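Local coordinates for CYTH domain-containing protein (Pyrococcus furiosus, PDB 1YEM) that is of unknown function but carries a CYTH domain and so probably handles triphosphate-bearing substrates with divalent metal ions inside an antiparallel beta-barrel tunnel, at residues V46-L51 with K101-I106; L51-G56 with E80-I85; W111-N116 with L120-V125; D130-E135 with L155-E160. One frame throughout, in Å; residues are numbered along the deposited sequence.

Interaction 1: residues V46-L51 with K101-I106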
loop_
_atom_site.group_PDB
_atom_site.type_symbol
_atom_site.label_atom_id
_atom_site.label_comp_id
_atom_site.label_asym_id
_atom_site.label_seq_id
_atom_site.Cartn_x
_atom_site.Cartn_y
_atom_site.Cartn_z
ATOM N N VAL B 46 -0.075 14.299 8.336
ATOM C CA VAL B 46 -1.469 14.400 7.946
ATOM C C VAL B 46 -2.165 15.166 9.055
ATOM O O VAL B 46 -1.687 15.182 10.179
ATOM C CB VAL B 46 -2.135 12.984 7.750
ATOM C CG1 VAL B 46 -1.776 12.400 6.392
ATOM C CG2 VAL B 46 -1.734 12.003 8.891
ATOM N N PRO B 47 -3.279 15.830 8.747
ATOM C CA PRO B 47 -3.978 16.507 9.837
ATOM C C PRO B 47 -4.487 15.531 10.887
ATOM O O PRO B 47 -5.004 14.475 10.538
ATOM C CB PRO B 47 -5.166 17.199 9.130
ATOM C CG PRO B 47 -5.328 16.486 7.827
ATOM C CD PRO B 47 -3.941 16.027 7.446
ATOM N N ARG B 48 -4.338 15.883 12.160
ATOM C CA ARG B 48 -5.034 15.170 13.231
ATOM C C ARG B 48 -6.518 15.167 12.871
ATOM O O ARG B 48 -6.966 16.072 12.197
ATOM C CB ARG B 48 -4.821 15.865 14.585
ATOM C CG ARG B 48 -3.391 15.737 15.147
ATOM C CD ARG B 48 -3.088 14.313 15.687
ATOM N NE ARG B 48 -1.828 14.290 16.440
ATOM C CZ ARG B 48 -0.607 14.205 15.898
ATOM N NH1 ARG B 48 -0.449 14.120 14.583
ATOM N NH2 ARG B 48 0.473 14.205 16.678
ATOM N N PRO B 49 -7.273 14.130 13.285
ATOM C CA PRO B 49 -6.894 13.003 14.139
ATOM C C PRO B 49 -6.372 11.766 13.374
ATOM O O PRO B 49 -6.481 10.649 13.875
ATOM C CB PRO B 49 -8.211 12.674 14.835
ATOM C CG PRO B 49 -9.252 12.907 13.739
ATOM C CD PRO B 49 -8.682 14.020 12.854
ATOM N N LYS B 50 -5.797 11.976 12.187
ATOM C CA LYS B 50 -5.379 10.878 11.319
ATOM C C LYS B 50 -3.965 10.470 11.622
ATOM O O LYS B 50 -3.163 11.283 12.062
ATOM C CB LYS B 50 -5.434 11.293 9.843
ATOM C CG LYS B 50 -6.784 11.770 9.330
ATOM C CD LYS B 50 -6.604 12.431 7.945
ATOM C CE LYS B 50 -7.929 12.685 7.235
ATOM N NZ LYS B 50 -8.657 13.859 7.788
ATOM N N LEU B 51 -3.651 9.209 11.359
ATOM C CA LEU B 51 -2.259 8.758 11.305
ATOM C C LEU B 51 -2.052 7.940 10.050
ATOM O O LEU B 51 -2.980 7.263 9.579
ATOM C CB LEU B 51 -1.900 7.909 12.514
ATOM C CG LEU B 51 -1.973 8.594 13.873
ATOM C CD1 LEU B 51 -1.971 7.553 14.976
ATOM C CD2 LEU B 51 -0.809 9.590 14.031
ATOM N N LYS B 101 4.810 14.740 3.510
ATOM C CA LYS B 101 6.124 14.909 4.177
ATOM C C LYS B 101 6.312 13.844 5.270
ATOM O O LYS B 101 5.372 13.535 6.008
ATOM C CB LYS B 101 6.269 16.323 4.779
ATOM N N ILE B 102 7.521 13.293 5.359
ATOM C CA ILE B 102 7.888 12.391 6.459
ATOM C C ILE B 102 7.968 13.142 7.802
ATOM O O ILE B 102 8.885 13.944 8.014
ATOM C CB ILE B 102 9.226 11.675 6.193
ATOM C CG1 ILE B 102 9.049 10.702 5.023
ATOM C CG2 ILE B 102 9.713 10.933 7.472
ATOM C CD1 ILE B 102 10.232 9.799 4.754
ATOM N N GLN B 103 7.007 12.873 8.696
ATOM C CA GLN B 103 6.971 13.509 10.011
ATOM C C GLN B 103 7.987 12.885 10.964
ATOM O O GLN B 103 8.611 13.587 11.748
ATOM C CB GLN B 103 5.580 13.426 10.622
ATOM C CG GLN B 103 5.333 14.467 11.679
ATOM C CD GLN B 103 3.930 14.394 12.259
ATOM O OE1 GLN B 103 2.982 13.980 11.585
ATOM N NE2 GLN B 103 3.790 14.796 13.528
ATOM N N ALA B 104 8.159 11.570 10.888
ATOM C CA ALA B 104 9.075 10.866 11.782
ATOM C C ALA B 104 9.346 9.454 11.323
ATOM O O ALA B 104 8.549 8.847 10.609
ATOM C CB ALA B 104 8.513 10.832 13.199
ATOM N N THR B 105 10.492 8.947 11.751
ATOM C CA THR B 105 10.874 7.572 11.559
ATOM C C THR B 105 11.171 6.987 12.941
ATOM O O THR B 105 11.880 7.596 13.739
ATOM C CB THR B 105 12.093 7.473 10.667
ATOM O OG1 THR B 105 11.819 8.156 9.438
ATOM C CG2 THR B 105 12.441 6.000 10.363
ATOM N N ILE B 106 10.609 5.820 13.218
ATOM C CA ILE B 106 10.666 5.214 14.547
ATOM C C ILE B 106 11.111 3.770 14.412
ATOM O O ILE B 106 10.528 3.005 13.644
ATOM C CB ILE B 106 9.285 5.303 15.270
ATOM C CG1 ILE B 106 8.911 6.771 15.478
ATOM C CG2 ILE B 106 9.320 4.550 16.624
ATOM C CD1 ILE B 106 7.562 6.996 16.086
#

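Interaction 2: residues L51-G56 with E80-I85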
loop_
_atom_site.group_PDB
_atom_site.type_symbol
_atom_site.label_atom_id
_atom_site.label_comp_id
_atom_site.label_asym_id
_atom_site.label_seq_id
_atom_site.Cartn_x
_atom_site.Cartn_y
_atom_site.Cartn_z
ATOM N N LEU B 51 -3.651 9.209 11.359
ATOM C CA LEU B 51 -2.259 8.758 11.305
ATOM C C LEU B 51 -2.052 7.940 10.050
ATOM O O LEU B 51 -2.980 7.263 9.579
ATOM C CB LEU B 51 -1.900 7.909 12.514
ATOM C CG LEU B 51 -1.973 8.594 13.873
ATOM C CD1 LEU B 51 -1.971 7.553 14.976
ATOM C CD2 LEU B 51 -0.809 9.590 14.031
ATOM N N LEU B 52 -0.833 8.010 9.513
ATOM C CA LEU B 52 -0.475 7.306 8.301
ATOM C C LEU B 52 0.941 6.899 8.441
ATOM O O LEU B 52 1.788 7.745 8.663
ATOM C CB LEU B 52 -0.621 8.226 7.065
ATOM C CG LEU B 52 -0.182 7.635 5.707
ATOM C CD1 LEU B 52 -1.048 6.432 5.323
ATOM C CD2 LEU B 52 -0.229 8.702 4.617
ATOM N N ARG B 53 1.202 5.602 8.329
ATOM C CA ARG B 53 2.569 5.096 8.407
ATOM C C ARG B 53 2.799 3.845 7.584
ATOM O O ARG B 53 1.883 3.033 7.365
ATOM C CB ARG B 53 2.989 4.819 9.868
ATOM C CG ARG B 53 2.305 3.643 10.527
ATOM C CD ARG B 53 3.218 2.903 11.479
ATOM N NE ARG B 53 2.501 2.592 12.711
ATOM C CZ ARG B 53 1.634 1.595 12.870
ATOM N NH1 ARG B 53 1.372 0.741 11.896
ATOM N NH2 ARG B 53 1.044 1.441 14.030
ATOM N N ILE B 54 4.042 3.711 7.133
ATOM C CA ILE B 54 4.524 2.509 6.481
ATOM C C ILE B 54 5.432 1.818 7.488
ATOM O O ILE B 54 6.328 2.441 8.046
ATOM C CB ILE B 54 5.328 2.821 5.183
ATOM C CG1 ILE B 54 4.528 3.754 4.245
ATOM C CG2 ILE B 54 5.704 1.545 4.456
ATOM C CD1 ILE B 54 3.108 3.333 3.982
ATOM N N ARG B 55 5.184 0.542 7.720
ATOM C CA ARG B 55 5.971 -0.227 8.656
ATOM C C ARG B 55 6.701 -1.291 7.903
ATOM O O ARG B 55 6.084 -2.019 7.138
ATOM C CB ARG B 55 5.068 -0.894 9.738
ATOM C CG ARG B 55 5.786 -1.993 10.605
ATOM C CD ARG B 55 4.930 -2.437 11.822
ATOM N NE ARG B 55 4.789 -1.343 12.770
ATOM C CZ ARG B 55 3.897 -1.277 13.756
ATOM N NH1 ARG B 55 3.854 -0.192 14.530
ATOM N NH2 ARG B 55 3.067 -2.261 13.987
ATOM N N GLY B 56 8.005 -1.408 8.156
ATOM C CA GLY B 56 8.777 -2.568 7.710
ATOM C C GLY B 56 9.188 -3.427 8.893
ATOM O O GLY B 56 9.564 -2.910 9.919
ATOM N N GLU B 80 -8.526 1.721 13.063
ATOM C CA GLU B 80 -7.370 1.375 12.248
ATOM C C GLU B 80 -7.760 0.623 10.981
ATOM O O GLU B 80 -8.599 -0.267 11.016
ATOM C CB GLU B 80 -6.378 0.537 13.073
ATOM C CG GLU B 80 -5.223 -0.046 12.244
ATOM C CD GLU B 80 -4.120 -0.660 13.088
ATOM O OE1 GLU B 80 -3.082 -1.031 12.514
ATOM O OE2 GLU B 80 -4.287 -0.778 14.320
ATOM N N VAL B 81 -7.131 0.991 9.865
ATOM C CA VAL B 81 -7.167 0.174 8.649
ATOM C C VAL B 81 -5.732 -0.129 8.236
ATOM O O VAL B 81 -4.928 0.796 8.049
ATOM C CB VAL B 81 -7.869 0.888 7.450
ATOM C CG1 VAL B 81 -8.096 -0.105 6.323
ATOM C CG2 VAL B 81 -9.176 1.492 7.868
ATOM N N GLU B 82 -5.406 -1.408 8.089
ATOM C CA GLU B 82 -4.093 -1.773 7.594
ATOM C C GLU B 82 -4.082 -3.016 6.698
ATOM O O GLU B 82 -4.964 -3.867 6.749
ATOM C CB GLU B 82 -3.096 -1.911 8.752
ATOM C CG GLU B 82 -2.946 -3.272 9.336
ATOM C CD GLU B 82 -1.803 -3.345 10.351
ATOM O OE1 GLU B 82 -1.262 -2.279 10.754
ATOM O OE2 GLU B 82 -1.441 -4.480 10.749
ATOM N N PHE B 83 -3.069 -3.081 5.857
ATOM C CA PHE B 83 -2.880 -4.207 4.967
ATOM C C PHE B 83 -1.411 -4.313 4.654
ATOM O O PHE B 83 -0.646 -3.347 4.790
ATOM C CB PHE B 83 -3.695 -4.040 3.661
ATOM C CG PHE B 83 -3.488 -2.717 2.973
ATOM C CD1 PHE B 83 -2.536 -2.573 1.999
ATOM C CD2 PHE B 83 -4.256 -1.613 3.319
ATOM C CE1 PHE B 83 -2.331 -1.334 1.371
ATOM C CE2 PHE B 83 -4.073 -0.390 2.689
ATOM C CZ PHE B 83 -3.106 -0.253 1.717
ATOM N N GLU B 84 -1.032 -5.494 4.234
ATOM C CA GLU B 84 0.318 -5.772 3.852
ATOM C C GLU B 84 0.633 -5.150 2.501
ATOM O O GLU B 84 -0.247 -5.015 1.635
ATOM C CB GLU B 84 0.520 -7.284 3.776
ATOM C CG GLU B 84 1.942 -7.715 3.947
ATOM C CD GLU B 84 2.072 -9.218 4.082
ATOM O OE1 GLU B 84 1.106 -9.859 4.552
ATOM O OE2 GLU B 84 3.147 -9.744 3.725
ATOM N N ILE B 85 1.893 -4.774 2.333
ATOM C CA ILE B 85 2.404 -4.318 1.058
ATOM C C ILE B 85 3.658 -5.123 0.708
ATOM O O ILE B 85 4.286 -5.740 1.585
ATOM C CB ILE B 85 2.699 -2.799 1.055
ATOM C CG1 ILE B 85 3.857 -2.473 1.999
ATOM C CG2 ILE B 85 1.438 -2.036 1.421
ATOM C CD1 ILE B 85 4.048 -0.989 2.299
#

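Interaction 3: residues W111-N116 with L120-V125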
loop_
_atom_site.group_PDB
_atom_site.type_symbol
_atom_site.label_atom_id
_atom_site.label_comp_id
_atom_site.label_asym_id
_atom_site.label_seq_id
_atom_site.Cartn_x
_atom_site.Cartn_y
_atom_site.Cartn_z
ATOM N N TRP B 111 7.810 -7.401 21.386
ATOM C CA TRP B 111 7.394 -8.760 21.701
ATOM C C TRP B 111 5.921 -8.712 22.007
ATOM O O TRP B 111 5.484 -7.923 22.830
ATOM C CB TRP B 111 8.111 -9.291 22.939
ATOM C CG TRP B 111 9.591 -9.568 22.776
ATOM C CD1 TRP B 111 10.178 -10.779 22.537
ATOM C CD2 TRP B 111 10.650 -8.618 22.876
ATOM N NE1 TRP B 111 11.545 -10.639 22.487
ATOM C CE2 TRP B 111 11.860 -9.320 22.687
ATOM C CE3 TRP B 111 10.697 -7.236 23.108
ATOM C CZ2 TRP B 111 13.101 -8.687 22.712
ATOM C CZ3 TRP B 111 11.934 -6.607 23.136
ATOM C CH2 TRP B 111 13.121 -7.335 22.934
ATOM N N VAL B 112 5.154 -9.544 21.319
ATOM C CA VAL B 112 3.730 -9.639 21.544
ATOM C C VAL B 112 3.448 -10.875 22.401
ATOM O O VAL B 112 3.873 -11.983 22.067
ATOM C CB VAL B 112 2.967 -9.704 20.218
ATOM C CG1 VAL B 112 1.465 -9.774 20.470
ATOM C CG2 VAL B 112 3.312 -8.485 19.342
ATOM N N TYR B 113 2.759 -10.653 23.524
ATOM C CA TYR B 113 2.268 -11.717 24.404
ATOM C C TYR B 113 0.751 -11.645 24.476
ATOM O O TYR B 113 0.169 -10.607 24.202
ATOM C CB TYR B 113 2.859 -11.575 25.805
ATOM C CG TYR B 113 4.343 -11.826 25.833
ATOM C CD1 TYR B 113 4.843 -13.113 25.982
ATOM C CD2 TYR B 113 5.257 -10.773 25.686
ATOM C CE1 TYR B 113 6.201 -13.353 25.992
ATOM C CE2 TYR B 113 6.620 -11.003 25.697
ATOM C CZ TYR B 113 7.087 -12.287 25.847
ATOM O OH TYR B 113 8.440 -12.524 25.849
ATOM N N LYS B 114 0.114 -12.756 24.838
ATOM C CA LYS B 114 -1.359 -12.812 24.903
ATOM C C LYS B 114 -1.819 -13.387 26.221
ATOM O O LYS B 114 -1.171 -14.274 26.788
ATOM C CB LYS B 114 -1.957 -13.628 23.739
ATOM N N LEU B 115 -2.926 -12.831 26.715
ATOM C CA LEU B 115 -3.700 -13.410 27.806
ATOM C C LEU B 115 -5.150 -13.588 27.316
ATOM O O LEU B 115 -5.469 -13.324 26.146
ATOM C CB LEU B 115 -3.679 -12.491 29.007
ATOM C CG LEU B 115 -2.341 -11.918 29.458
ATOM C CD1 LEU B 115 -2.597 -10.590 30.134
ATOM C CD2 LEU B 115 -1.601 -12.867 30.402
ATOM N N ASN B 116 -6.029 -14.026 28.201
ATOM C CA ASN B 116 -7.422 -14.164 27.827
ATOM C C ASN B 116 -8.021 -12.798 27.467
ATOM O O ASN B 116 -8.341 -11.996 28.348
ATOM C CB ASN B 116 -8.229 -14.827 28.951
ATOM C CG ASN B 116 -9.502 -15.471 28.448
ATOM O OD1 ASN B 116 -10.068 -15.054 27.436
ATOM N ND2 ASN B 116 -9.954 -16.507 29.150
ATOM N N LEU B 120 -0.421 -7.950 25.252
ATOM C CA LEU B 120 0.674 -7.182 25.829
ATOM C C LEU B 120 1.753 -7.003 24.777
ATOM O O LEU B 120 2.303 -7.994 24.270
ATOM C CB LEU B 120 1.270 -7.903 27.016
ATOM C CG LEU B 120 0.527 -7.758 28.330
ATOM C CD1 LEU B 120 -0.799 -8.464 28.244
ATOM C CD2 LEU B 120 1.366 -8.344 29.446
ATOM N N GLU B 121 2.045 -5.747 24.438
ATOM C CA GLU B 121 3.078 -5.433 23.468
ATOM C C GLU B 121 4.221 -4.767 24.168
ATOM O O GLU B 121 4.156 -3.597 24.504
ATOM C CB GLU B 121 2.534 -4.538 22.361
ATOM C CG GLU B 121 1.371 -5.156 21.628
ATOM C CD GLU B 121 0.917 -4.331 20.469
ATOM O OE1 GLU B 121 1.142 -3.097 20.465
ATOM O OE2 GLU B 121 0.325 -4.909 19.547
ATOM N N VAL B 122 5.276 -5.530 24.380
ATOM C CA VAL B 122 6.472 -5.030 25.025
ATOM C C VAL B 122 7.371 -4.376 23.962
ATOM O O VAL B 122 7.860 -5.041 23.065
ATOM C CB VAL B 122 7.210 -6.168 25.749
ATOM C CG1 VAL B 122 8.336 -5.624 26.593
ATOM C CG2 VAL B 122 6.211 -6.969 26.627
ATOM N N ASN B 123 7.566 -3.068 24.094
ATOM C CA ASN B 123 8.306 -2.266 23.127
ATOM C C ASN B 123 9.583 -1.663 23.680
ATOM O O ASN B 123 9.581 -1.003 24.731
ATOM C CB ASN B 123 7.430 -1.127 22.624
ATOM C CG ASN B 123 6.230 -1.617 21.912
ATOM O OD1 ASN B 123 6.263 -1.784 20.719
ATOM N ND2 ASN B 123 5.168 -1.901 22.646
ATOM N N ARG B 124 10.672 -1.883 22.952
ATOM C CA ARG B 124 11.922 -1.199 23.204
ATOM C C ARG B 124 12.170 -0.264 22.023
ATOM O O ARG B 124 12.468 -0.704 20.915
ATOM C CB ARG B 124 13.050 -2.213 23.373
ATOM C CG ARG B 124 14.417 -1.610 23.402
ATOM C CD ARG B 124 15.375 -2.482 24.190
ATOM N NE ARG B 124 15.399 -2.105 25.614
ATOM C CZ ARG B 124 16.194 -2.656 26.513
ATOM N NH1 ARG B 124 17.028 -3.606 26.158
ATOM N NH2 ARG B 124 16.148 -2.250 27.768
ATOM N N VAL B 125 12.040 1.021 22.283
ATOM C CA VAL B 125 11.956 2.033 21.244
ATOM C C VAL B 125 13.232 2.864 21.255
ATOM O O VAL B 125 13.515 3.575 22.243
ATOM C CB VAL B 125 10.714 2.934 21.472
ATOM C CG1 VAL B 125 10.546 3.945 20.343
ATOM C CG2 VAL B 125 9.441 2.067 21.609
#

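Interaction 4: residues D130-E135 with L155-E160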
loop_
_atom_site.group_PDB
_atom_site.type_symbol
_atom_site.label_atom_id
_atom_site.label_comp_id
_atom_site.label_asym_id
_atom_site.label_seq_id
_atom_site.Cartn_x
_atom_site.Cartn_y
_atom_site.Cartn_z
ATOM N N ASP B 130 11.508 2.067 26.993
ATOM C CA ASP B 130 10.749 0.829 27.052
ATOM C C ASP B 130 9.321 1.066 27.501
ATOM O O ASP B 130 9.054 1.883 28.378
ATOM C CB ASP B 130 11.421 -0.156 28.006
ATOM C CG ASP B 130 12.803 -0.524 27.573
ATOM O OD1 ASP B 130 13.589 -0.941 28.434
ATOM O OD2 ASP B 130 13.115 -0.393 26.382
ATOM N N PHE B 131 8.401 0.327 26.896
ATOM C CA PHE B 131 6.986 0.505 27.164
ATOM C C PHE B 131 6.275 -0.796 26.974
ATOM O O PHE B 131 6.692 -1.622 26.155
ATOM C CB PHE B 131 6.361 1.530 26.199
ATOM C CG PHE B 131 6.998 2.888 26.244
ATOM C CD1 PHE B 131 8.068 3.196 25.404
ATOM C CD2 PHE B 131 6.520 3.869 27.107
ATOM C CE1 PHE B 131 8.657 4.460 25.421
ATOM C CE2 PHE B 131 7.101 5.136 27.131
ATOM C CZ PHE B 131 8.184 5.425 26.274
ATOM N N VAL B 132 5.192 -0.977 27.727
ATOM C CA VAL B 132 4.235 -2.012 27.424
ATOM C C VAL B 132 2.896 -1.372 27.046
ATOM O O VAL B 132 2.405 -0.474 27.728
ATOM C CB VAL B 132 4.082 -3.059 28.575
ATOM C CG1 VAL B 132 3.424 -2.464 29.799
ATOM C CG2 VAL B 132 3.297 -4.249 28.076
ATOM N N ASP B 133 2.350 -1.827 25.928
ATOM C CA ASP B 133 1.033 -1.428 25.445
ATOM C C ASP B 133 0.085 -2.574 25.777
ATOM O O ASP B 133 0.308 -3.688 25.356
ATOM C CB ASP B 133 1.047 -1.201 23.923
ATOM C CG ASP B 133 1.767 0.086 23.516
ATOM O OD1 ASP B 133 1.366 1.156 24.002
ATOM O OD2 ASP B 133 2.715 0.044 22.687
ATOM N N ILE B 134 -0.959 -2.293 26.548
ATOM C CA ILE B 134 -1.945 -3.306 26.911
ATOM C C ILE B 134 -3.205 -3.007 26.098
ATOM O O ILE B 134 -3.822 -1.963 26.273
ATOM C CB ILE B 134 -2.219 -3.320 28.446
ATOM C CG1 ILE B 134 -0.882 -3.421 29.210
ATOM C CG2 ILE B 134 -3.112 -4.477 28.803
ATOM C CD1 ILE B 134 -0.999 -3.377 30.745
ATOM N N GLU B 135 -3.555 -3.925 25.204
ATOM C CA GLU B 135 -4.524 -3.655 24.141
ATOM C C GLU B 135 -5.703 -4.619 24.220
ATOM O O GLU B 135 -5.543 -5.788 24.597
ATOM C CB GLU B 135 -3.898 -3.812 22.739
ATOM C CG GLU B 135 -2.710 -2.918 22.390
ATOM N N LEU B 155 0.122 -6.529 37.170
ATOM C CA LEU B 155 1.559 -6.462 36.866
ATOM C C LEU B 155 2.276 -5.363 37.635
ATOM O O LEU B 155 3.448 -5.085 37.362
ATOM C CB LEU B 155 1.772 -6.239 35.353
ATOM C CG LEU B 155 1.271 -7.368 34.448
ATOM C CD1 LEU B 155 1.312 -6.947 33.011
ATOM C CD2 LEU B 155 2.100 -8.621 34.663
ATOM N N GLY B 156 1.577 -4.723 38.576
ATOM C CA GLY B 156 2.181 -3.715 39.441
ATOM C C GLY B 156 2.380 -2.361 38.787
ATOM O O GLY B 156 3.231 -1.587 39.221
ATOM N N LEU B 157 1.583 -2.056 37.759
ATOM C CA LEU B 157 1.703 -0.775 37.033
ATOM C C LEU B 157 0.698 0.244 37.572
ATOM O O LEU B 157 -0.418 -0.111 37.963
ATOM C CB LEU B 157 1.511 -0.987 35.526
ATOM C CG LEU B 157 2.529 -1.905 34.832
ATOM C CD1 LEU B 157 2.010 -2.445 33.513
ATOM C CD2 LEU B 157 3.820 -1.169 34.626
ATOM N N LYS B 158 1.106 1.508 37.574
ATOM C CA LYS B 158 0.355 2.587 38.205
ATOM C C LYS B 158 -0.061 3.639 37.194
ATOM O O LYS B 158 0.495 3.719 36.114
ATOM C CB LYS B 158 1.215 3.265 39.288
ATOM C CG LYS B 158 1.731 2.320 40.376
ATOM C CD LYS B 158 2.440 3.072 41.498
ATOM N N GLU B 159 -1.024 4.470 37.583
ATOM C CA GLU B 159 -1.465 5.595 36.774
ATOM C C GLU B 159 -0.274 6.481 36.401
ATOM O O GLU B 159 -0.188 6.962 35.283
ATOM C CB GLU B 159 -2.546 6.408 37.519
ATOM C CG GLU B 159 -3.728 6.843 36.643
ATOM C CD GLU B 159 -3.356 7.915 35.613
ATOM O OE1 GLU B 159 -3.670 7.718 34.413
ATOM O OE2 GLU B 159 -2.750 8.952 36.004
ATOM N N GLU B 160 0.651 6.661 37.337
ATOM C CA GLU B 160 1.841 7.493 37.108
ATOM C C GLU B 160 2.783 6.927 36.030
ATOM O O GLU B 160 3.602 7.660 35.479
ATOM C CB GLU B 160 2.620 7.708 38.416
ATOM C CG GLU B 160 2.967 6.417 39.164
ATOM C CD GLU B 160 4.097 6.587 40.176
ATOM O OE1 GLU B 160 4.331 7.732 40.639
ATOM O OE2 GLU B 160 4.755 5.567 40.509
#

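Interaction 1: residues V46-L51 with K101-I106
The Arg48 guanidinium and the Gln103 carboxamide are the flat groups of this contact, and they meet at an edge: Gln103 NE2 lies near the guanidinium plane, 4.4 Å from Arg48 NH1. Both atoms are N-H donors, so no hydrogen bond forms between them. The amide nitrogen instead bonds Asn172 in helix 167-173, while Arg48 has a weak, long ion pair with Glu169 of the same helix. At the other end of the amide, Gln103 OE1 comes no closer than 4.5 Å to Val46 N. Gln103 spans the gap because its chain is fully extended at chi2 (179°). It starts from a classic beta bulge, in which Gln103 and Ala104 both face Tyr43. Arg48 sits in a tight turn with a cis peptide before Pro49, closed by Lys50 N to Pro47 O at 3.1 Å; proline suits this place because it accepts the cis form readily. Val46 reaches the second subunit, where it packs on Leu98. With two donors side by side and only 73 Å² buried, the chemistry implies a loose surface approach, in which helix 167-173 gives Gln103 a hydrogen bond and Arg48 only a weak ionic partner.

Interaction 2: residues L51-G56 with E80-I85
Arg53 and Glu82 face each other across a whole intervening strand, 62-70, to which both their strands run antiparallel, so their CA atoms stand 9.6 Å apart and only side chains can bridge the gap. Toward the end of the segments Ile54 and Ile85 do so at about a right angle, Ile54 CG2 lying 3.7 Å from Ile85 CD1. Ile85 CG1 sits between its backbone N and carbonyl carbon (chi1 67°), and the extended chain beyond it brings CD1 to the neighbour. Branched aliphatic residues suit this spot beneath helix 88-97, where Ile54 also meets Phe88 and Ile85 meets Ala91. The polar pair is looser: Glu82 OE1 lies near the Arg53 guanidinium plane, at its edge, 4.2 Å from NH1, with the guanidinium and carboxylate planes 73° apart. That is a charge attraction beyond salt-bridge range; Glu82 OE1 is hydrogen-bonded to Thr66 and Arg53 NE to Tyr43 OH. Over the centre of the Arg53 guanidinium, 3.2 Å above its plane, stands Arg55 NH1, and Arg55 itself is paired with Asp41. Arginines gathered at close quarters, with acids beside them, are consistent with a barrel interior suited to an anion, as in the triphosphate tunnel of CYTH relatives.

Interaction 3: residues W111-N116 with L120-V125
Leu120 lies at the apolar centre, its CD1 pressed 3.4 Å against Leu115 CD1, tighter than usual van der Waals contact. On the same face its CB is 4.2 Å from Tyr113 CB, and Tyr113 reaches diagonally to Val122, whose CG2 lies 4.0 Å from Tyr113 CD2, oblique to the ring. Tyr113 CG is placed beside the backbone N (chi1 -67°), which leans the ring toward that valine. Helix 19-29 covers this face, with Leu26 on Tyr113 and Leu120 and Leu19 on Val122, so bulky apolar residues suit it. Next to Val122 the indole of Trp111 turns its edge to the backbone, with CE3 3.6 Å from Val122 O and in the ring plane. Two pairs of backbone hydrogen bonds join the strands, at Trp111 with Val122 and at Tyr113 with Leu120. Tyr113 N to Leu120 O is the straightest (2.8 Å, 177°), whereas Leu120 N approaches Tyr113 O from above the carbonyl plane. Val112 and Glu121, a non-hydrogen-bonded pair, point to the other face, where Asn123 accepts a hydrogen bond from Arg110. At the far end Arg124 forms salt bridges with Asp130 and Glu20. Largely apolar under helix 19-29, with Arg124 at its margin, and mixed on the reverse, which carries Val112 beside Glu121 and Asn123, the segments form an antiparallel beta hairpin of the closed barrel characteristic of CYTH domains.

Interaction 4: residues D130-E135 with L155-E160
Leu157 faces Val132 and Ile134, its CB pointing from the backbone toward the strand. From CB the chain turns so that CG lies beside the backbone N, anti to the carbonyl carbon (chi1 -62°), and from CG the CD1 methyl continues to the strand. That one methyl makes both contacts: Leu157 CD1 is 4.0 Å from Val132 CG1 and 4.2 Å from Ile134 CD1. The two strand residues, two apart in sequence with Asp133 pointing the other way, point to the same face, and Leu157 crosses each of them at a slant. The leucine is brought here by a Schellman motif that ends helix 141-154, with Leu157 N bonded to Ala152 O and Gly156 N to Lys153 O; Gly156 takes positive phi (78°), a conformation easiest for a residue without a side chain. In the CYTH fold this places the helix end against the outside of the barrel. The beta-branched Val132 and Ile134 suit an extended strand and give it an apolar outer face. Ile134 also packs on Ile148 and Val151 of helix 141-154, while Val132 meets Phe22 of helix 19-29. Leu155 CB likewise points to the strand, and its side chain fits among Phe22, Thr25 and Leu120.

From the N terminus, interaction 1 opens first, at residues 46-51, and closes a long loop only at 101-106. Interaction 2 is nested within it: starting from the shared Leu51, it runs to 80-85 and spans strand 62-70. Both touch the second subunit. Interaction 3 follows in series as a short hairpin, reached along strand 102-115, and Ile106 of interaction 1 packs on Val125 of interaction 3. Interaction 4 comes last, closing a loop through helix 141-154; its strand lies beside 118-125, where Asn123 N meets Phe131 O at 2.7 Å in a probable hydrogen bond. Together they link one barrel to its flanking helices, interactions 1 and 4 lying on opposite sides of the chain's centre.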